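Local coordinates for Udp-n-acetylglucosamine pyrophosphorylase (Trypanosoma brucei, PDB 4BQH), which probably catalyses the formation of UDP-N-acetylglucosamine and diphosphate from UTP and N-acetylglucosamine 1-phosphate, and is here bound to an allosteric inhibitor, at residues Ala36-Thr39 / Ala40-Thr43; Val178-Ser181 / Gly182-Ala186. One frame throughout, in Å; residues are numbered along the deposited sequence.

Contact 1: residues Ala36-Thr39 / Ala40-Thr43; sequences ASLT and AQIT
Ala-36 O receives the backbone N of Ala-40 at 2.9 Å, one turn further along helix 32-44, while the methyl CB of Ala-40 rests beside the carbonyl oxygens of Ala-36 and Ser-37. Ser-37 O takes the next backbone bond, from Gln-41 N at 2.9 Å; the Ser-37 hydroxyl bonds instead to Gly-229 O. Leu-38 O accepts from Ile-42 N at 3.0 Å. The same oxygen is flanked by the Ile-42 side chain, whose CG1 lies 3.4 Å from Leu-38 O, and Leu-38 CG meets Ile-42 CD1 at 4.2 Å. Both residues belong to the buried side of this helix, part of an N-terminal helical cluster: Leu-38 packs on Ala-26 and Leu-27 of helix 21-29, and Ile-42 reaches Ile-23 there as well as Cys-11 of helix 7-15. The Leu-38 branch CD1 passes Gln-41 OE1 at 3.9 Å, the two side chains running at a slant to each other. Gln-41 is extended, and its OE1 accepts from the backbone N of Ile-231 in strand 230-234. Thr-39 O is gripped twice by one residue. Thr-43 N comes from one face of the carbonyl plane, at 2.9 Å, and Thr-43 OG1 from the other, at 2.7 Å and 37° out of that plane. With chi1 at -58°, the Thr-43 hydroxyl sits beside its own backbone N and folds back onto the preceding turn. Thr-39 and Thr-43 point the same way, side by side, and Thr-39 OG1 repeats the pattern one turn earlier, bonding to Arg-35 O.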
loop_
_atom_site.group_PDB
_atom_site.type_symbol
_atom_site.label_atom_id
_atom_site.label_comp_id
_atom_site.label_asym_id
_atom_site.label_seq_id
_atom_site.Cartn_x
_atom_site.Cartn_y
_atom_site.Cartn_z
ATOM N N ALA A 36 23.607 -20.442 14.446
ATOM C CA ALA A 36 23.480 -20.038 13.050
ATOM C C ALA A 36 22.070 -19.575 12.667
ATOM O O ALA A 36 21.917 -18.579 11.948
ATOM C CB ALA A 36 23.958 -21.135 12.115
ATOM N N SER A 37 21.031 -20.272 13.117
ATOM C CA SER A 37 19.684 -19.855 12.692
ATOM C C SER A 37 19.285 -18.552 13.389
ATOM O O SER A 37 18.638 -17.700 12.783
ATOM C CB SER A 37 18.634 -20.943 12.929
ATOM O OG SER A 37 18.562 -21.249 14.295
ATOM N N LEU A 38 19.673 -18.405 14.656
ATOM C CA LEU A 38 19.398 -17.177 15.390
ATOM C C LEU A 38 20.129 -16.007 14.747
ATOM O O LEU A 38 19.572 -14.908 14.610
ATOM C CB LEU A 38 19.812 -17.350 16.850
ATOM C CG LEU A 38 19.136 -16.591 17.978
ATOM C CD1 LEU A 38 17.635 -16.404 17.759
ATOM C CD2 LEU A 38 19.393 -17.383 19.257
ATOM N N THR A 39 21.387 -16.243 14.357
ATOM C CA THR A 39 22.165 -15.254 13.609
ATOM C C THR A 39 21.479 -14.856 12.291
ATOM O O THR A 39 21.347 -13.651 11.988
ATOM C CB THR A 39 23.614 -15.759 13.360
ATOM O OG1 THR A 39 24.296 -15.930 14.619
ATOM C CG2 THR A 39 24.384 -14.770 12.514
ATOM N N ALA A 40 21.026 -15.844 11.511
ATOM C CA ALA A 40 20.395 -15.550 10.230
ATOM C C ALA A 40 19.133 -14.713 10.467
ATOM O O ALA A 40 18.885 -13.755 9.747
ATOM C CB ALA A 40 20.036 -16.823 9.472
ATOM N N GLN A 41 18.362 -15.079 11.490
ATOM C CA GLN A 41 17.107 -14.359 11.758
ATOM C C GLN A 41 17.377 -12.916 12.150
ATOM O O GLN A 41 16.803 -12.007 11.564
ATOM C CB GLN A 41 16.278 -15.050 12.826
ATOM C CG GLN A 41 14.959 -14.328 13.107
ATOM C CD GLN A 41 14.237 -14.859 14.338
ATOM O OE1 GLN A 41 14.854 -15.450 15.227
ATOM N NE2 GLN A 41 12.913 -14.641 14.397
ATOM N N ILE A 42 18.249 -12.705 13.123
ATOM C CA ILE A 42 18.504 -11.344 13.615
ATOM C C ILE A 42 19.148 -10.487 12.515
ATOM O O ILE A 42 18.845 -9.300 12.395
ATOM C CB ILE A 42 19.343 -11.356 14.905
ATOM C CG1 ILE A 42 18.567 -12.026 16.045
ATOM C CG2 ILE A 42 19.792 -9.956 15.315
ATOM C CD1 ILE A 42 19.463 -12.432 17.202
ATOM N N THR A 43 19.985 -11.114 11.691
ATOM C CA THR A 43 20.640 -10.445 10.548
ATOM C C THR A 43 19.701 -10.096 9.384
ATOM O O THR A 43 19.690 -8.953 8.904
ATOM C CB THR A 43 21.837 -11.299 10.031
ATOM O OG1 THR A 43 22.764 -11.498 11.106
ATOM C CG2 THR A 43 22.554 -10.605 8.896
#

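Contact 2: residues Val178-Ser181 / Gly182-Ala186; sequences VMTS and GQNDA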
loop_
_atom_site.group_PDB
_atom_site.type_symbol
_atom_site.label_atom_id
_atom_site.label_comp_id
_atom_site.label_asym_id
_atom_site.label_seq_id
_atom_site.Cartn_x
_atom_site.Cartn_y
_atom_site.Cartn_z
ATOM N N VAL A 178 9.443 -2.677 -4.054
ATOM C CA VAL A 178 8.705 -3.854 -3.605
ATOM C C VAL A 178 9.195 -4.199 -2.190
ATOM O O VAL A 178 10.337 -4.629 -2.021
ATOM C CB VAL A 178 8.936 -5.043 -4.571
ATOM C CG1 VAL A 178 8.182 -6.285 -4.091
ATOM C CG2 VAL A 178 8.485 -4.646 -5.963
ATOM N N MET A 179 8.348 -3.969 -1.185
ATOM C CA MET A 179 8.783 -4.163 0.193
ATOM C C MET A 179 8.482 -5.579 0.656
ATOM O O MET A 179 7.364 -5.920 1.026
ATOM C CB MET A 179 8.198 -3.123 1.168
ATOM C CG MET A 179 8.977 -3.187 2.492
ATOM S SD MET A 179 8.432 -1.923 3.658
ATOM C CE MET A 179 6.950 -2.679 4.282
ATOM N N THR A 180 9.518 -6.399 0.627
ATOM C CA THR A 180 9.384 -7.826 0.877
ATOM C C THR A 180 9.504 -8.080 2.388
ATOM O O THR A 180 9.684 -7.156 3.176
ATOM C CB THR A 180 10.501 -8.561 0.139
ATOM O OG1 THR A 180 11.755 -7.967 0.510
ATOM C CG2 THR A 180 10.313 -8.423 -1.388
ATOM N N SER A 181 9.412 -9.347 2.779
ATOM C CA SER A 181 9.907 -9.764 4.088
ATOM C C SER A 181 11.299 -10.375 3.935
ATOM O O SER A 181 11.703 -10.773 2.829
ATOM C CB SER A 181 8.957 -10.778 4.737
ATOM O OG SER A 181 8.979 -12.035 4.061
ATOM N N GLY A 182 12.030 -10.468 5.047
ATOM C CA GLY A 182 13.315 -11.153 5.036
ATOM C C GLY A 182 13.159 -12.551 4.463
ATOM O O GLY A 182 13.956 -12.995 3.629
ATOM N N GLN A 183 12.099 -13.227 4.872
ATOM C CA GLN A 183 11.905 -14.600 4.444
ATOM C C GLN A 183 11.415 -14.775 3.018
ATOM O O GLN A 183 11.747 -15.765 2.391
ATOM C CB GLN A 183 11.016 -15.350 5.422
ATOM C CG GLN A 183 11.745 -15.627 6.725
ATOM C CD GLN A 183 10.969 -16.532 7.659
ATOM O OE1 GLN A 183 9.754 -16.368 7.850
ATOM N NE2 GLN A 183 11.669 -17.493 8.259
ATOM N N ASN A 184 10.648 -13.816 2.493
ATOM C CA ASN A 184 10.066 -13.973 1.161
ATOM C C ASN A 184 10.783 -13.211 0.044
ATOM O O ASN A 184 10.360 -13.250 -1.116
ATOM C CB ASN A 184 8.538 -13.723 1.174
ATOM C CG ASN A 184 8.149 -12.245 1.079
ATOM O OD1 ASN A 184 8.978 -11.362 0.840
ATOM N ND2 ASN A 184 6.858 -11.980 1.256
ATOM N N ASP A 185 11.879 -12.544 0.393
ATOM C CA ASP A 185 12.530 -11.653 -0.564
ATOM C C ASP A 185 13.063 -12.401 -1.784
ATOM O O ASP A 185 12.765 -12.046 -2.923
ATOM C CB ASP A 185 13.614 -10.802 0.102
ATOM C CG ASP A 185 14.291 -9.865 -0.885
ATOM O OD1 ASP A 185 15.213 -10.307 -1.601
ATOM O OD2 ASP A 185 13.884 -8.697 -0.988
ATOM N N ALA A 186 13.813 -13.473 -1.529
ATOM C CA ALA A 186 14.431 -14.234 -2.614
ATOM C C ALA A 186 13.397 -14.816 -3.561
ATOM O O ALA A 186 13.539 -14.720 -4.775
ATOM C CB ALA A 186 15.312 -15.334 -2.034
#
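Asn-184 N is held by two oxygens of Ser-181: the side-chain OG at 2.9 Å, and the carbonyl O at 3.2 Å in a weak bond bent to 127°. In return the Asn-184 amide oxygen OD1 accepts from Ser-181 N at 2.8 Å, giving the reciprocal side-chain-to-backbone pattern of a capping box in the turn between strand 175-180 and helix 185-194. That turn is the first connection of a beta-alpha-beta unit of the GT-A-like domain, completed by strand 205-209. Chi1 near 70° places Ser-181 OG between its own N and carbonyl carbon, where it faces Asn-184 N. Asn-184 adopts the same kind of torsion, chi1 84°, which folds its amide back over the serine: OG lies only 3.1 Å from Asn-184 CG, and Ser-181 N approaches OD1 from well above the plane of the amide, not along a lone pair. The opposite end of this amide is fixed too, since ND2 bonds to Ala-120 O just beyond strand 114-119, probably at the start of the glycine-rich nucleotide-binding loop of the family. Asn-184 therefore joins the turn to the neighbouring parallel strand's exit, and its buried amide is satisfied at both heteroatoms. OD1 also rests against Thr-180 CB, at 3.3 Å. The side chain of Thr-180, entering the turn, slants across that of Asp-185. The two carboxylate oxygens of Asp-185 divide the work: OD1 takes Gln-189 NE2 one turn along the helix, while OD2, through the lone pair anti to OD1, accepts the hydroxyl of Thr-180 OG1 at 2.7 Å.

In the fold
From the N terminus the chain first builds helices 7-15 and 21-29, and contact 1 then lies within a single helix, 32-44, which carries this helical cluster against strand 230-234. Contact 2 comes much later and closes a tight turn from strand 175-180 of the central sheet into helix 185-194. The two are in series, neither nested nor crossed. The centres of contact 1 and contact 2 are 16 Å apart. The nearest atoms of contact 1 and contact 2 are about 7 Å apart, without touching; Glu-45, just past helix 32-44, touches Gln-183 and bridges the regions. The side chains of Ile-42 and Ser-181 each lie about 11 Å from the bound inhibitor.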